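Local atomic coordinates of ankyrin repeat and SOCS BOX protein 11 (Homo sapiens, PDB entry 4UUC), a protein that serves as the substrate-recognition component of a cullin-5-RING E3 ubiquitin ligase, directing targets such as BIK, DIRAS2 and RPN1 to proteasomal degradation. Residues Gly81-Leu90 with Glu116-Asn124; Val161-His172 with Leu186-Asn197. One frame throughout, in Å; residues are numbered along the deposited sequence.

Interaction 1. Residues Gly81-Leu90 with Glu116-Asn124; sequences GSAACVNVLL and ECMEILLAN
Ile120 reaches from its helix into the hole formed by Ala83, Val86, Asn87 and Leu90, a knobs-into-holes fit in which its two branches divide the work. Ile120 CG2, anti to the backbone N, meets Val86 CG1 and touches Leu90 CD1 at 3.6 Å. The other branch turns CG1 beside the backbone N (chi1 -66°), which carries Ile120 CD1 to Ala83 CB at 3.8 Å. Asn87, whose side chain runs roughly perpendicular to that of Ile120, faces both methyls with its amide oxygen: Asn87 OD1 is 3.4 Å from Ile120 CG2 and from Ile120 CD1.

On one side of this knob, Val86 CG2 packs on Cys117 SG at 3.8 Å. Cys117 SG also lies 3.7 Å from Gly81 C, which places it against the turn, with positive phi at Gly81, that leads into the next helix. Ser82 caps that helix by accepting from Cys85 N. Ala83 CB also rests against the carboxylate carbon of Glu116, CD, at 3.6 Å. At the other end, Leu90 CD1 meets the amide of Asn124. That amide is held by a nearly straight bond from Asn124 ND2 to Ile120 O (2.7 Å, 168°), one turn back; the acceptor is in the plane of the Asn124 amide, though the donor is tilted out of the plane of the Ile120 carbonyl.

The two helices run nearly parallel, 20° apart with axes 9.5 Å from each other, and belong to the third and fourth ankyrin repeats. Parallel packing of equivalent helices is how ankyrin repeats stack. No hydrogen bond crosses between the segments: the polar groups of Asn87, Glu116 and Asn124 meet carbon atoms across the contact, and the pairing therefore rests on the shape fit of methyl groups and a sulfur.

Interaction 2. Residues Val161-His172 with Leu186-Asn197; sequences VDHGQWLDTPLH and LTDYGANLKRRN
The imidazole of His172 carries Asn197 CB over one face, a CH-pi contact with CB 3.9 Å from the ring centroid and 10° off its normal. At the ring edge stands Arg195 O, and Thr169 N donates to His172 ND1 close to the ring plane. The Arg195 guanidinium has Thr169 CG2 on one face, 3.5 Å from Arg195 NE and offset toward the rim, while Leu167 CD2 and a water lie at its edge in plane. The bend at chi3 (-71°) brings the guanidinium face onto the Thr169 methyl; that water bridges Arg195 NH2 to Leu167 O and Arg196 O. A second water links Arg195 NH1 with Asp162 OD2, the latter bond weak.

Two direct hydrogen bonds join the segments. Asn192 N reaches the syn lone pair of Asp162 OD1 at 3.2 Å, nearly straight at 173°. Asn197 ND2 donates in its amide plane to Asp168 OD1 at 2.9 Å, the side chains lying alongside each other; Asp168 OD2 takes Tyr140 OH and a salt bridge from Arg176. Asn192 OD1 closes an Asx turn onto Lys194 N.

Apolar contacts fill the other end. Leu171 and Leu186 lie antiparallel, flank to flank, with Leu171 CD1 3.8 Å from Leu186 CD1. Val161 CG2 meets Ala191 CB at 3.7 Å.

Thr169 and His172 form a capping box at the start of helix 170-175, and a Schellman motif with Gly190 as C-prime ends helix 180-188. The loop entering helix 170-175 from the fifth repeat packs against the loop leaving helix 180-188 of the sixth. Pro170 and Leu186 also touch helix 138-144, whereas Leu171 packs on helices 203-206 and 212-220, placing the contact between the preceding and following helix pairs.

Overall arrangement
Both contacts lie in the ankyrin repeat domain, the part of ASB11 present here, but on opposite sides of the chain's centre, their own centres 28 Å apart and their nearest atoms about 12 Å. Interaction 1 is a surface contact between equivalent helices of successive repeats, the third and fourth. Interaction 2, partly buried and further from the centre, chiefly ties the loops flanking the helices of the sixth repeat, and buries 820 Å² against 419 Å². The chemistry follows the elements: helix against helix is apolar and has no hydrogen bond between segments, whereas the loop-rich contact adds direct hydrogen bonds and bridging waters to its leucine packing. No residues are shared.

Interaction 1. Residues Gly81-Leu90 with Glu116-Asn124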
loop_
_atom_site.group_PDB
_atom_site.type_symbol
_atom_site.label_atom_id
_atom_site.label_comp_id
_atom_site.label_asym_id
_atom_site.label_seq_id
_atom_site.Cartn_x
_atom_site.Cartn_y
_atom_site.Cartn_z
ATOM N N GLY A 81 -2.681 -6.612 5.842
ATOM C CA GLY A 81 -2.613 -7.478 4.677
ATOM C C GLY A 81 -3.764 -8.468 4.595
ATOM O O GLY A 81 -3.680 -9.464 3.871
ATOM N N SER A 82 -4.842 -8.200 5.328
ATOM C CA SER A 82 -6.040 -9.036 5.259
ATOM C C SER A 82 -6.950 -8.649 4.093
ATOM O O SER A 82 -7.694 -7.669 4.163
ATOM C CB SER A 82 -6.834 -8.954 6.561
ATOM O OG SER A 82 -8.037 -9.697 6.441
ATOM N N ALA A 83 -6.891 -9.431 3.021
ATOM C CA ALA A 83 -7.738 -9.195 1.860
ATOM C C ALA A 83 -9.212 -9.291 2.238
ATOM O O ALA A 83 -10.047 -8.563 1.704
ATOM C CB ALA A 83 -7.410 -10.194 0.753
ATOM N N ALA A 84 -9.526 -10.194 3.162
ATOM C CA ALA A 84 -10.898 -10.358 3.627
ATOM C C ALA A 84 -11.407 -9.061 4.257
ATOM O O ALA A 84 -12.542 -8.649 4.010
ATOM C CB ALA A 84 -10.988 -11.510 4.616
ATOM N N CYS A 85 -10.566 -8.419 5.064
ATOM C CA CYS A 85 -10.918 -7.134 5.668
ATOM C C CYS A 85 -11.130 -6.063 4.604
ATOM O O CYS A 85 -12.097 -5.303 4.659
ATOM C CB CYS A 85 -9.836 -6.674 6.648
ATOM S SG CYS A 85 -9.979 -7.375 8.312
ATOM N N VAL A 86 -10.218 -6.001 3.639
ATOM C CA VAL A 86 -10.331 -5.036 2.555
ATOM C C VAL A 86 -11.671 -5.217 1.844
ATOM O O VAL A 86 -12.385 -4.247 1.598
ATOM C CB VAL A 86 -9.163 -5.177 1.548
ATOM C CG1 VAL A 86 -9.396 -4.310 0.316
ATOM C CG2 VAL A 86 -7.837 -4.823 2.218
ATOM N N ASN A 87 -12.021 -6.462 1.538
ATOM C CA ASN A 87 -13.275 -6.745 0.848
ATOM C C ASN A 87 -14.504 -6.304 1.643
ATOM O O ASN A 87 -15.380 -5.639 1.093
ATOM C CB ASN A 87 -13.383 -8.237 0.528
ATOM C CG ASN A 87 -12.535 -8.643 -0.665
ATOM O OD1 ASN A 87 -12.255 -7.832 -1.549
ATOM N ND2 ASN A 87 -12.129 -9.906 -0.699
ATOM N N VAL A 88 -14.577 -6.664 2.924
ATOM C CA VAL A 88 -15.767 -6.344 3.715
ATOM C C VAL A 88 -15.919 -4.828 3.885
ATOM O O VAL A 88 -17.034 -4.304 3.846
ATOM C CB VAL A 88 -15.750 -7.041 5.109
ATOM C CG1 VAL A 88 -14.640 -6.510 6.002
ATOM C CG2 VAL A 88 -17.096 -6.881 5.799
ATOM N N LEU A 89 -14.805 -4.123 4.054
ATOM C CA LEU A 89 -14.838 -2.663 4.142
ATOM C C LEU A 89 -15.392 -2.045 2.856
ATOM O O LEU A 89 -16.227 -1.140 2.896
ATOM C CB LEU A 89 -13.441 -2.111 4.419
ATOM C CG LEU A 89 -12.877 -2.356 5.818
ATOM C CD1 LEU A 89 -11.405 -1.982 5.854
ATOM C CD2 LEU A 89 -13.653 -1.564 6.872
ATOM N N LEU A 90 -14.914 -2.529 1.718
ATOM C CA LEU A 90 -15.387 -2.041 0.426
ATOM C C LEU A 90 -16.866 -2.376 0.226
ATOM O O LEU A 90 -17.613 -1.588 -0.356
ATOM C CB LEU A 90 -14.543 -2.629 -0.707
ATOM C CG LEU A 90 -13.102 -2.111 -0.763
ATOM C CD1 LEU A 90 -12.254 -2.955 -1.697
ATOM C CD2 LEU A 90 -13.059 -0.648 -1.185
ATOM N N GLU A 116 -2.353 -9.105 -3.036
ATOM C CA GLU A 116 -3.786 -9.320 -3.218
ATOM C C GLU A 116 -4.582 -8.069 -2.830
ATOM O O GLU A 116 -5.512 -7.677 -3.536
ATOM C CB GLU A 116 -4.282 -10.527 -2.413
ATOM C CG GLU A 116 -5.774 -10.794 -2.616
ATOM C CD GLU A 116 -6.242 -12.126 -2.054
ATOM O OE1 GLU A 116 -5.452 -12.811 -1.370
ATOM O OE2 GLU A 116 -7.415 -12.486 -2.303
ATOM N N CYS A 117 -4.222 -7.450 -1.707
ATOM C CA CYS A 117 -4.861 -6.205 -1.294
ATOM C C CYS A 117 -4.702 -5.128 -2.375
ATOM O O CYS A 117 -5.644 -4.395 -2.677
ATOM C CB CYS A 117 -4.282 -5.725 0.039
ATOM S SG CYS A 117 -4.711 -6.786 1.446
ATOM N N MET A 118 -3.509 -5.047 -2.957
ATOM C CA MET A 118 -3.244 -4.122 -4.058
ATOM C C MET A 118 -4.202 -4.370 -5.225
ATOM O O MET A 118 -4.826 -3.439 -5.737
ATOM C CB MET A 118 -1.791 -4.264 -4.524
ATOM C CG MET A 118 -1.355 -3.291 -5.615
ATOM S SD MET A 118 0.205 -3.780 -6.403
ATOM C CE MET A 118 -0.332 -5.196 -7.363
ATOM N N GLU A 119 -4.327 -5.629 -5.632
ATOM C CA GLU A 119 -5.157 -5.977 -6.781
ATOM C C GLU A 119 -6.627 -5.666 -6.540
ATOM O O GLU A 119 -7.316 -5.196 -7.442
ATOM C CB GLU A 119 -4.984 -7.455 -7.130
ATOM C CG GLU A 119 -3.610 -7.778 -7.688
ATOM C CD GLU A 119 -3.509 -9.199 -8.208
ATOM O OE1 GLU A 119 -4.439 -9.643 -8.914
ATOM O OE2 GLU A 119 -2.496 -9.867 -7.919
ATOM N N ILE A 120 -7.105 -5.924 -5.326
ATOM C CA ILE A 120 -8.485 -5.609 -4.977
ATOM C C ILE A 120 -8.740 -4.110 -5.111
ATOM O O ILE A 120 -9.767 -3.699 -5.651
ATOM C CB ILE A 120 -8.828 -6.073 -3.543
ATOM C CG1 ILE A 120 -8.795 -7.601 -3.465
ATOM C CG2 ILE A 120 -10.212 -5.564 -3.128
ATOM C CD1 ILE A 120 -8.858 -8.153 -2.051
ATOM N N LEU A 121 -7.807 -3.295 -4.626
ATOM C CA LEU A 121 -7.958 -1.845 -4.703
ATOM C C LEU A 121 -7.963 -1.371 -6.156
ATOM O O LEU A 121 -8.739 -0.492 -6.527
ATOM C CB LEU A 121 -6.846 -1.143 -3.924
ATOM C CG LEU A 121 -6.909 -1.281 -2.399
ATOM C CD1 LEU A 121 -5.630 -0.750 -1.767
ATOM C CD2 LEU A 121 -8.121 -0.562 -1.834
ATOM N N LEU A 122 -7.088 -1.946 -6.975
ATOM C CA LEU A 122 -7.053 -1.609 -8.391
ATOM C C LEU A 122 -8.352 -2.037 -9.075
ATOM O O LEU A 122 -8.864 -1.333 -9.947
ATOM C CB LEU A 122 -5.847 -2.264 -9.067
ATOM C CG LEU A 122 -4.485 -1.724 -8.616
ATOM C CD1 LEU A 122 -3.357 -2.529 -9.253
ATOM C CD2 LEU A 122 -4.333 -0.230 -8.934
ATOM N N ALA A 123 -8.890 -3.182 -8.666
ATOM C CA ALA A 123 -10.164 -3.654 -9.201
ATOM C C ALA A 123 -11.306 -2.723 -8.791
ATOM O O ALA A 123 -12.349 -2.683 -9.445
ATOM C CB ALA A 123 -10.441 -5.077 -8.735
ATOM N N ASN A 124 -11.101 -1.972 -7.711
ATOM C CA ASN A 124 -12.093 -1.012 -7.245
ATOM C C ASN A 124 -11.745 0.410 -7.685
ATOM O O ASN A 124 -12.123 1.389 -7.041
ATOM C CB ASN A 124 -12.235 -1.103 -5.723
ATOM C CG ASN A 124 -13.062 -2.305 -5.296
ATOM O OD1 ASN A 124 -14.243 -2.175 -4.984
ATOM N ND2 ASN A 124 -12.449 -3.483 -5.306
#

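Interaction 2. Residues Val161-His172 with Leu186-Asn197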
loop_
_atom_site.group_PDB
_atom_site.type_symbol
_atom_site.label_atom_id
_atom_site.label_comp_id
_atom_site.label_asym_id
_atom_site.label_seq_id
_atom_site.Cartn_x
_atom_site.Cartn_y
_atom_site.Cartn_z
ATOM N N VAL A 161 5.646 2.924 -16.651
ATOM C CA VAL A 161 6.942 2.426 -16.204
ATOM C C VAL A 161 7.873 3.514 -15.666
ATOM O O VAL A 161 8.655 3.252 -14.753
ATOM C CB VAL A 161 7.658 1.659 -17.351
ATOM C CG1 VAL A 161 8.046 2.598 -18.486
ATOM C CG2 VAL A 161 8.878 0.916 -16.822
ATOM N N ASP A 162 7.781 4.728 -16.206
ATOM C CA ASP A 162 8.696 5.803 -15.823
ATOM C C ASP A 162 8.104 6.760 -14.779
ATOM O O ASP A 162 8.778 7.686 -14.334
ATOM C CB ASP A 162 9.124 6.606 -17.056
ATOM C CG ASP A 162 10.079 5.837 -17.961
ATOM O OD1 ASP A 162 10.979 5.137 -17.439
ATOM O OD2 ASP A 162 9.934 5.940 -19.199
ATOM N N HIS A 163 6.855 6.533 -14.382
ATOM C CA HIS A 163 6.192 7.405 -13.415
ATOM C C HIS A 163 6.527 6.981 -11.985
ATOM O O HIS A 163 6.115 5.908 -11.538
ATOM C CB HIS A 163 4.680 7.379 -13.642
ATOM C CG HIS A 163 3.938 8.470 -12.934
ATOM N ND1 HIS A 163 2.604 8.730 -13.163
ATOM C CD2 HIS A 163 4.339 9.363 -11.997
ATOM C CE1 HIS A 163 2.215 9.735 -12.398
ATOM N NE2 HIS A 163 3.250 10.139 -11.683
ATOM N N GLY A 164 7.274 7.822 -11.275
ATOM C CA GLY A 164 7.735 7.489 -9.940
ATOM C C GLY A 164 7.444 8.548 -8.895
ATOM O O GLY A 164 6.288 8.783 -8.546
ATOM N N GLN A 165 8.509 9.159 -8.378
ATOM C CA GLN A 165 8.414 10.249 -7.409
ATOM C C GLN A 165 9.037 11.490 -8.043
ATOM O O GLN A 165 10.250 11.696 -7.974
ATOM C CB GLN A 165 9.113 9.880 -6.097
ATOM C CG GLN A 165 8.774 10.787 -4.922
ATOM C CD GLN A 165 9.456 12.139 -5.002
ATOM O OE1 GLN A 165 8.821 13.153 -5.298
ATOM N NE2 GLN A 165 10.757 12.160 -4.738
ATOM N N TRP A 166 8.178 12.296 -8.663
ATOM C CA TRP A 166 8.568 13.397 -9.545
ATOM C C TRP A 166 9.634 12.912 -10.543
ATOM O O TRP A 166 9.307 12.138 -11.439
ATOM C CB TRP A 166 9.040 14.626 -8.752
ATOM C CG TRP A 166 9.168 15.848 -9.647
ATOM C CD1 TRP A 166 8.256 16.284 -10.565
ATOM C CD2 TRP A 166 10.276 16.758 -9.725
ATOM N NE1 TRP A 166 8.722 17.405 -11.205
ATOM C CE2 TRP A 166 9.958 17.719 -10.708
ATOM C CE3 TRP A 166 11.502 16.855 -9.057
ATOM C CZ2 TRP A 166 10.820 18.760 -11.040
ATOM C CZ3 TRP A 166 12.357 17.892 -9.390
ATOM C CH2 TRP A 166 12.012 18.828 -10.374
ATOM N N LEU A 167 10.888 13.342 -10.405
ATOM C CA LEU A 167 11.920 12.981 -11.387
ATOM C C LEU A 167 12.633 11.660 -11.077
ATOM O O LEU A 167 13.411 11.164 -11.898
ATOM C CB LEU A 167 12.964 14.092 -11.499
ATOM C CG LEU A 167 12.565 15.369 -12.251
ATOM C CD1 LEU A 167 13.760 16.301 -12.324
ATOM C CD2 LEU A 167 12.021 15.088 -13.643
ATOM N N ASP A 168 12.384 11.100 -9.898
ATOM C CA ASP A 168 12.952 9.806 -9.529
ATOM C C ASP A 168 12.042 8.706 -10.081
ATOM O O ASP A 168 10.933 8.495 -9.587
ATOM C CB ASP A 168 13.098 9.695 -8.007
ATOM C CG ASP A 168 14.315 8.880 -7.585
ATOM O OD1 ASP A 168 15.429 9.150 -8.078
ATOM O OD2 ASP A 168 14.158 7.976 -6.742
ATOM N N THR A 169 12.493 8.031 -11.133
ATOM C CA THR A 169 11.695 6.986 -11.759
ATOM C C THR A 169 11.766 5.708 -10.918
ATOM O O THR A 169 12.637 5.578 -10.061
ATOM C CB THR A 169 12.172 6.678 -13.199
ATOM O OG1 THR A 169 13.412 5.961 -13.159
ATOM C CG2 THR A 169 12.351 7.962 -14.010
ATOM N N PRO A 170 10.837 4.767 -11.152
ATOM C CA PRO A 170 10.915 3.456 -10.497
ATOM C C PRO A 170 12.263 2.774 -10.708
ATOM O O PRO A 170 12.733 2.067 -9.815
ATOM C CB PRO A 170 9.783 2.674 -11.165
ATOM C CG PRO A 170 8.789 3.716 -11.524
ATOM C CD PRO A 170 9.608 4.902 -11.951
ATOM N N LEU A 171 12.881 2.990 -11.866
ATOM C CA LEU A 171 14.186 2.400 -12.141
ATOM C C LEU A 171 15.262 3.018 -11.245
ATOM O O LEU A 171 16.161 2.318 -10.784
ATOM C CB LEU A 171 14.562 2.573 -13.615
ATOM C CG LEU A 171 15.831 1.844 -14.067
ATOM C CD1 LEU A 171 15.622 0.329 -14.097
ATOM C CD2 LEU A 171 16.285 2.349 -15.422
ATOM N N HIS A 172 15.176 4.325 -10.998
ATOM C CA HIS A 172 16.103 4.975 -10.073
ATOM C C HIS A 172 15.984 4.361 -8.686
ATOM O O HIS A 172 16.989 4.082 -8.035
ATOM C CB HIS A 172 15.848 6.484 -9.987
ATOM C CG HIS A 172 16.347 7.255 -11.168
ATOM N ND1 HIS A 172 15.503 7.832 -12.091
ATOM C CD2 HIS A 172 17.605 7.550 -11.573
ATOM C CE1 HIS A 172 16.217 8.443 -13.019
ATOM N NE2 HIS A 172 17.496 8.287 -12.728
ATOM N N LEU A 186 11.490 -3.898 -15.251
ATOM C CA LEU A 186 11.307 -2.510 -15.664
ATOM C C LEU A 186 11.838 -2.274 -17.077
ATOM O O LEU A 186 11.177 -1.648 -17.908
ATOM C CB LEU A 186 12.005 -1.554 -14.693
ATOM C CG LEU A 186 11.378 -1.386 -13.309
ATOM C CD1 LEU A 186 12.261 -0.483 -12.458
ATOM C CD2 LEU A 186 9.972 -0.822 -13.401
ATOM N N THR A 187 13.044 -2.763 -17.335
ATOM C CA THR A 187 13.660 -2.608 -18.643
ATOM C C THR A 187 12.822 -3.298 -19.722
ATOM O O THR A 187 12.605 -2.735 -20.799
ATOM C CB THR A 187 15.086 -3.176 -18.656
ATOM O OG1 THR A 187 15.873 -2.512 -17.661
ATOM C CG2 THR A 187 15.731 -2.980 -20.022
ATOM N N ASP A 188 12.346 -4.506 -19.426
ATOM C CA ASP A 188 11.513 -5.253 -20.372
ATOM C C ASP A 188 10.240 -4.489 -20.735
ATOM O O ASP A 188 9.707 -4.651 -21.835
ATOM C CB ASP A 188 11.118 -6.621 -19.807
ATOM C CG ASP A 188 12.276 -7.603 -19.753
ATOM O OD1 ASP A 188 13.311 -7.376 -20.416
ATOM O OD2 ASP A 188 12.137 -8.621 -19.045
ATOM N N TYR A 189 9.752 -3.670 -19.804
ATOM C CA TYR A 189 8.529 -2.901 -20.006
ATOM C C TYR A 189 8.809 -1.458 -20.433
ATOM O O TYR A 189 7.933 -0.595 -20.359
ATOM C CB TYR A 189 7.678 -2.925 -18.733
ATOM C CG TYR A 189 6.749 -4.110 -18.670
ATOM C CD1 TYR A 189 7.167 -5.320 -18.138
ATOM C CD2 TYR A 189 5.451 -4.022 -19.157
ATOM C CE1 TYR A 189 6.321 -6.408 -18.084
ATOM C CE2 TYR A 189 4.597 -5.106 -19.108
ATOM C CZ TYR A 189 5.035 -6.293 -18.572
ATOM O OH TYR A 189 4.185 -7.370 -18.523
ATOM N N GLY A 190 10.033 -1.204 -20.885
ATOM C CA GLY A 190 10.352 0.024 -21.592
ATOM C C GLY A 190 10.904 1.168 -20.764
ATOM O O GLY A 190 10.839 2.323 -21.189
ATOM N N ALA A 191 11.454 0.865 -19.594
ATOM C CA ALA A 191 12.043 1.901 -18.756
ATOM C C ALA A 191 13.176 2.608 -19.491
ATOM O O ALA A 191 13.949 1.980 -20.215
ATOM C CB ALA A 191 12.546 1.313 -17.457
ATOM N N ASN A 192 13.256 3.921 -19.308
ATOM C CA ASN A 192 14.321 4.726 -19.892
ATOM C C ASN A 192 15.572 4.671 -19.021
ATOM O O ASN A 192 15.620 5.281 -17.954
ATOM C CB ASN A 192 13.849 6.173 -20.064
ATOM C CG ASN A 192 14.827 7.023 -20.855
ATOM O OD1 ASN A 192 16.044 6.883 -20.728
ATOM N ND2 ASN A 192 14.294 7.916 -21.677
ATOM N N LEU A 193 16.587 3.945 -19.479
ATOM C CA LEU A 193 17.783 3.723 -18.668
ATOM C C LEU A 193 18.721 4.924 -18.634
ATOM O O LEU A 193 19.647 4.965 -17.824
ATOM C CB LEU A 193 18.551 2.496 -19.178
ATOM C CG LEU A 193 18.199 1.162 -18.507
ATOM C CD1 LEU A 193 16.784 0.727 -18.863
ATOM C CD2 LEU A 193 19.205 0.077 -18.869
ATOM N N LYS A 194 18.485 5.904 -19.500
ATOM C CA LYS A 194 19.407 7.028 -19.636
ATOM C C LYS A 194 18.978 8.266 -18.842
ATOM O O LYS A 194 19.828 9.048 -18.411
ATOM C CB LYS A 194 19.565 7.391 -21.117
ATOM C CG LYS A 194 20.164 6.273 -21.971
ATOM C CD LYS A 194 21.639 6.041 -21.662
ATOM C CE LYS A 194 22.191 4.826 -22.404
ATOM N NZ LYS A 194 22.248 5.013 -23.881
ATOM N N ARG A 195 17.678 8.448 -18.625
ATOM C CA ARG A 195 17.206 9.715 -18.069
ATOM C C ARG A 195 17.680 9.930 -16.632
ATOM O O ARG A 195 17.819 8.985 -15.848
ATOM C CB ARG A 195 15.681 9.811 -18.141
ATOM C CG ARG A 195 14.930 8.759 -17.371
ATOM C CD ARG A 195 13.438 9.038 -17.427
ATOM N NE ARG A 195 13.073 10.201 -16.624
ATOM C CZ ARG A 195 11.841 10.687 -16.520
ATOM N NH1 ARG A 195 10.838 10.121 -17.182
ATOM N NH2 ARG A 195 11.612 11.747 -15.757
ATOM N N ARG A 196 17.936 11.193 -16.310
ATOM C CA ARG A 196 18.503 11.572 -15.024
ATOM C C ARG A 196 17.437 12.143 -14.099
ATOM O O ARG A 196 16.436 12.695 -14.562
ATOM C CB ARG A 196 19.634 12.582 -15.233
ATOM C CG ARG A 196 20.688 12.087 -16.213
ATOM C CD ARG A 196 21.871 13.035 -16.338
ATOM N NE ARG A 196 22.979 12.394 -17.045
ATOM C CZ ARG A 196 23.881 11.599 -16.472
ATOM N NH1 ARG A 196 23.825 11.344 -15.171
ATOM N NH2 ARG A 196 24.848 11.058 -17.201
ATOM N N ASN A 197 17.662 12.001 -12.794
ATOM C CA ASN A 197 16.719 12.478 -11.788
ATOM C C ASN A 197 17.085 13.872 -11.274
ATOM O O ASN A 197 17.899 14.569 -11.877
ATOM C CB ASN A 197 16.631 11.475 -10.627
ATOM C CG ASN A 197 17.910 11.390 -9.795
ATOM O OD1 ASN A 197 18.878 12.117 -10.018
ATOM N ND2 ASN A 197 17.908 10.485 -8.822
HETATM O O HOH W 1 10.834 8.333 -19.710
HETATM O O HOH W 2 14.024 11.727 -14.492
HETATM O O HOH W 3 14.695 5.924 -15.662
#